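Rhizavidin (Rhizobium etli, PDB 3EW2) binds biotin, as a dimeric member of the avidin family whose eight-stranded barrel holds the vitamin at one end. Local coordinates at residues B[35-40]-B[55-60]; B[20-25]-B[117-122]. All blocks are in the same frame, centred on the assembly; numbering follows the deposited sequence.

Both contacts belong to one closed antiparallel barrel of eight strands, in which neighbours in sequence are neighbours in the sheet. Contact 1 pairs strands 36-42 and 54-62, the third and fourth. Contact 2 joins strand 16-21 and the turn after it to strand 112-124, the first strand to the last, so it closes the barrel; its segments flank the whole of contact 1 along the chain. The two centres lie about 17 Å apart, on opposite sides of the chain's centre, and the nearest atoms stay about 8 Å apart. Contact 2 grips the ureido end of biotin, while contact 1 faces the second subunit with Pro-56, Thr-58 and Arg-60.

Contact 1. Residues B[35-40]-B[55-60]; sequences GNVSGQ and YPLTGR
Bends at chi2 (-74°) and chi3 (-58°) fold the Arg-60 chain back over Gly-35, and with CG of Asn-36 set anti to its own carbonyl carbon (chi1 -63°) the two side chains run side by side. Arg-60 NH1 gives a bent hydrogen bond to Asn-36 OD1 (3.0 Å), leaving in the guanidinium plane but meeting the amide from above its carbonyl plane. One guanidinium face covers Gly-35 O, and NH1 also bonds to Phe-34 O, which fixes the group's rotation further. Val-37 N and O pair with Gly-59 O and N, and Gly-39 with Leu-57 likewise, Leu-57 N reaching Gly-39 O at 2.9 Å. Between these hydrogen-bonded pairs, the CA of Thr-58 comes within 3.0 Å of Val-37 O in a CA-H...O contact. On the inner face Val-37 CG1 meets Leu-57 CD2 at 3.7 Å, and CD2 also lies 3.6 Å from Gly-39 N, over a residue with no side chain. Ile-29, Ile-66 and Phe-68 of the flanking strands continue this apolar layer. On the other face Thr-58 OG1 is hydrogen-bonded to Thr-58 OG1 of the second subunit, and Arg-60 packs on that same threonine. Five successive pairs in regular register make this an antiparallel beta hairpin of the avidin barrel, apolar within and a subunit interface without.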
# COMPACT_ATOMS: atom_id res chain seq x y z
N GLY B 35 -3.80 13.55 -4.80
CA GLY B 35 -3.45 12.64 -3.71
C GLY B 35 -2.85 11.31 -4.19
O GLY B 35 -2.79 10.39 -3.42
N ASN B 36 -2.45 11.23 -5.46
CA ASN B 36 -1.71 10.07 -5.98
C ASN B 36 -0.25 10.13 -5.55
O ASN B 36 0.29 11.23 -5.36
CB ASN B 36 -1.73 10.03 -7.49
CG ASN B 36 -3.12 9.86 -8.05
OD1 ASN B 36 -3.86 8.93 -7.69
ND2 ASN B 36 -3.51 10.77 -8.93
N VAL B 37 0.37 8.96 -5.40
CA VAL B 37 1.78 8.86 -5.16
C VAL B 37 2.29 7.98 -6.26
O VAL B 37 1.77 6.86 -6.49
CB VAL B 37 2.15 8.22 -3.76
CG1 VAL B 37 3.65 8.17 -3.58
CG2 VAL B 37 1.51 8.98 -2.60
N SER B 38 3.32 8.50 -6.93
CA SER B 38 4.04 7.74 -7.94
C SER B 38 5.49 7.79 -7.55
O SER B 38 5.94 8.76 -6.98
CB SER B 38 3.87 8.41 -9.32
OG SER B 38 2.49 8.71 -9.52
N GLY B 39 6.25 6.76 -7.89
CA GLY B 39 7.66 6.87 -7.69
C GLY B 39 8.40 5.61 -8.02
O GLY B 39 7.86 4.71 -8.70
N GLN B 40 9.62 5.57 -7.50
CA GLN B 40 10.61 4.53 -7.74
C GLN B 40 11.25 4.14 -6.42
O GLN B 40 11.54 5.01 -5.59
CB GLN B 40 11.69 5.06 -8.68
CG GLN B 40 11.17 5.43 -10.05
CD GLN B 40 10.70 4.22 -10.85
OE1 GLN B 40 11.22 3.12 -10.70
NE2 GLN B 40 9.71 4.44 -11.71
N TYR B 55 12.09 0.07 -8.64
CA TYR B 55 10.80 -0.62 -8.74
C TYR B 55 9.73 0.42 -8.69
O TYR B 55 9.79 1.31 -7.83
CB TYR B 55 10.63 -1.59 -7.56
CG TYR B 55 11.46 -2.79 -7.80
CD1 TYR B 55 12.81 -2.81 -7.42
CD2 TYR B 55 10.94 -3.87 -8.52
CE1 TYR B 55 13.63 -3.96 -7.73
CE2 TYR B 55 11.75 -4.98 -8.83
CZ TYR B 55 13.09 -5.01 -8.43
OH TYR B 55 13.88 -6.14 -8.70
N PRO B 56 8.73 0.35 -9.60
CA PRO B 56 7.74 1.44 -9.44
C PRO B 56 6.85 1.28 -8.20
O PRO B 56 6.64 0.18 -7.66
CB PRO B 56 6.89 1.38 -10.71
CG PRO B 56 7.52 0.20 -11.59
CD PRO B 56 8.39 -0.59 -10.69
N LEU B 57 6.29 2.40 -7.81
CA LEU B 57 5.54 2.43 -6.65
C LEU B 57 4.31 3.35 -6.90
O LEU B 57 4.38 4.31 -7.66
CB LEU B 57 6.50 2.92 -5.55
CG LEU B 57 6.19 3.89 -4.42
CD1 LEU B 57 7.55 4.32 -3.81
CD2 LEU B 57 5.38 5.11 -4.85
N THR B 58 3.20 3.05 -6.23
CA THR B 58 2.01 3.85 -6.36
C THR B 58 1.30 3.79 -5.04
O THR B 58 1.35 2.80 -4.37
CB THR B 58 1.09 3.39 -7.56
OG1 THR B 58 -0.14 4.13 -7.54
CG2 THR B 58 0.76 1.88 -7.49
N GLY B 59 0.68 4.88 -4.62
CA GLY B 59 -0.06 4.84 -3.40
C GLY B 59 -0.93 6.05 -3.28
O GLY B 59 -1.21 6.69 -4.27
N ARG B 60 -1.36 6.37 -2.07
CA ARG B 60 -2.32 7.45 -1.93
C ARG B 60 -1.91 8.16 -0.72
O ARG B 60 -1.41 7.51 0.22
CB ARG B 60 -3.75 6.90 -1.70
CG ARG B 60 -4.34 6.11 -2.87
CD ARG B 60 -4.76 7.00 -4.04
NE ARG B 60 -5.73 7.97 -3.56
CZ ARG B 60 -6.03 9.15 -4.11
NH1 ARG B 60 -5.47 9.57 -5.24
NH2 ARG B 60 -6.92 9.90 -3.52

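Contact 2. Residues B[20-25]-B[117-122]. With BTN (biotin), chain I.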
# COMPACT_ATOMS: atom_id res chain seq x y z
N GLN B 20 14.80 8.07 2.73
CA GLN B 20 15.59 6.82 3.00
C GLN B 20 15.24 6.17 4.33
O GLN B 20 15.02 6.83 5.33
CB GLN B 20 17.11 7.10 3.10
CG GLN B 20 17.88 7.42 1.84
CD GLN B 20 19.42 7.51 2.12
OE1 GLN B 20 20.19 6.65 1.66
NE2 GLN B 20 19.85 8.54 2.88
N ASN B 21 15.24 4.85 4.37
CA ASN B 21 14.95 4.22 5.62
C ASN B 21 16.24 3.67 6.30
O ASN B 21 17.34 3.69 5.70
CB ASN B 21 13.81 3.19 5.48
CG ASN B 21 14.20 2.00 4.65
OD1 ASN B 21 15.39 1.67 4.52
ND2 ASN B 21 13.21 1.34 4.07
N GLN B 22 16.09 3.19 7.52
CA GLN B 22 17.18 2.70 8.36
C GLN B 22 17.87 1.47 7.77
O GLN B 22 18.98 1.12 8.23
CB GLN B 22 16.64 2.42 9.78
CG GLN B 22 15.67 1.21 9.94
CD GLN B 22 14.44 1.21 8.98
OE1 GLN B 22 13.72 2.20 8.86
NE2 GLN B 22 14.20 0.06 8.30
N SER B 23 17.24 0.80 6.77
CA SER B 23 17.90 -0.35 6.10
C SER B 23 18.66 0.09 4.85
O SER B 23 19.18 -0.76 4.10
CB SER B 23 16.88 -1.44 5.70
OG SER B 23 16.12 -1.95 6.81
N GLY B 24 18.64 1.41 4.58
CA GLY B 24 19.39 2.00 3.45
C GLY B 24 18.60 2.16 2.13
O GLY B 24 19.14 2.61 1.08
N SER B 25 17.32 1.75 2.16
CA SER B 25 16.46 1.86 0.96
C SER B 25 16.03 3.29 0.72
O SER B 25 15.85 4.05 1.66
CB SER B 25 15.25 1.00 1.15
OG SER B 25 15.69 -0.34 1.14
N GLY B 117 6.86 -6.04 9.28
CA GLY B 117 8.00 -5.21 9.70
C GLY B 117 7.67 -3.73 9.81
O GLY B 117 6.51 -3.33 9.62
N GLN B 118 8.68 -2.93 10.16
CA GLN B 118 8.56 -1.44 10.28
C GLN B 118 9.73 -0.75 9.56
O GLN B 118 10.78 -1.36 9.44
CB GLN B 118 8.57 -0.97 11.73
CG GLN B 118 7.84 -1.80 12.76
CD GLN B 118 7.89 -1.15 14.17
OE1 GLN B 118 6.95 -0.47 14.58
NE2 GLN B 118 9.03 -1.33 14.87
N ASP B 119 9.53 0.47 9.05
CA ASP B 119 10.52 1.23 8.27
C ASP B 119 10.19 2.68 8.60
O ASP B 119 9.00 3.07 8.57
CB ASP B 119 10.34 1.10 6.75
CG ASP B 119 11.01 -0.13 6.12
OD1 ASP B 119 11.70 -0.94 6.79
OD2 ASP B 119 10.81 -0.32 4.90
N THR B 120 11.19 3.48 8.95
CA THR B 120 11.01 4.93 9.12
C THR B 120 11.90 5.57 8.05
O THR B 120 13.08 5.22 7.95
CB THR B 120 11.40 5.40 10.53
OG1 THR B 120 10.75 4.55 11.48
CG2 THR B 120 10.95 6.83 10.79
N PHE B 121 11.28 6.43 7.23
CA PHE B 121 11.87 7.06 6.09
C PHE B 121 12.13 8.46 6.55
O PHE B 121 11.25 9.06 7.18
CB PHE B 121 10.91 7.11 4.88
CG PHE B 121 10.69 5.78 4.24
CD1 PHE B 121 9.63 4.95 4.66
CD2 PHE B 121 11.54 5.34 3.22
CE1 PHE B 121 9.45 3.68 4.08
CE2 PHE B 121 11.38 4.07 2.65
CZ PHE B 121 10.33 3.23 3.08
N GLN B 122 13.34 8.95 6.26
CA GLN B 122 13.75 10.31 6.56
C GLN B 122 13.74 11.04 5.25
O GLN B 122 14.23 10.52 4.25
CB GLN B 122 15.21 10.38 7.09
CG GLN B 122 15.50 9.81 8.46
CD GLN B 122 14.65 10.38 9.56
OE1 GLN B 122 14.31 11.58 9.58
NE2 GLN B 122 14.30 9.52 10.52
C11 BTN I . 11.94 -9.30 -1.76
O11 BTN I . 12.93 -9.55 -1.03
O12 BTN I . 11.11 -10.20 -1.99
C10 BTN I . 11.76 -7.92 -2.35
C9 BTN I . 12.54 -6.91 -1.53
C8 BTN I . 12.04 -6.86 -0.10
C7 BTN I . 12.27 -5.48 0.52
C2 BTN I . 11.57 -5.36 1.87
S1 BTN I . 10.06 -4.69 1.66
C6 BTN I . 10.07 -4.00 3.33
C5 BTN I . 11.50 -3.76 3.79
N1 BTN I . 11.88 -2.39 3.52
C3 BTN I . 12.81 -2.31 2.57
O3 BTN I . 13.36 -1.10 2.09
N2 BTN I . 13.15 -3.51 2.15
C4 BTN I . 12.41 -4.55 2.85
O HOH W 1 13.56 -3.09 6.52
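Past Gln-20 a side-chain amide, that of Gln-22, carries on the bonding to strand 112-124 in place of backbone groups, reaching Thr-120 and Asp-119. Its OE1 accepts from Thr-120 N (2.8 Å), and its NE2, a second-shell donor behind the biotin site, gives to Asp-119 OD1 at 3.1 Å, leaving in the amide plane but meeting the carboxylate from above its plane. In Gln-22, CG sits between the backbone N and the carbonyl carbon (chi1 69°), and a bend at chi2 then turns the amide toward Asp-119 and Thr-120. Water bridges the same OD1 to Ser-23 OG. Earlier in the strand, Gln-20 and Gln-122 exchange two backbone hydrogen bonds, the antiparallel pairing by which the first and last strands close the avidin barrel. Next to them Asn-21 CB lies over one face of the Phe-121 ring, 4.0 Å from its centroid, in a CH-pi contact. OD1 of Asn-21 takes Ser-23 N and Ser-25 N from opposite faces of its plane, the first bond forming an Asx turn over the type I turn 21-24. Held so, the amide directs ND2 to biotin O3 in a nearly straight bond (3.1 Å), where Ser-25 OG also bonds at 2.6 Å; biotin is also hydrogen-bonded to Tyr-41 OH, consistent with the three-donor carbonyl site of avidins. Replacing Asn-21 by an alanine is likely to cost biotin O3 one donor and leave Ser-23 N and Ser-25 N without the acceptor that ties the turn together. Beside the ureido carbonyl, biotin N1 gives a bond of 2.7 Å to Asp-119 OD2, 175° at the hydrogen. Trp-85 NE1 bonds to this oxygen too.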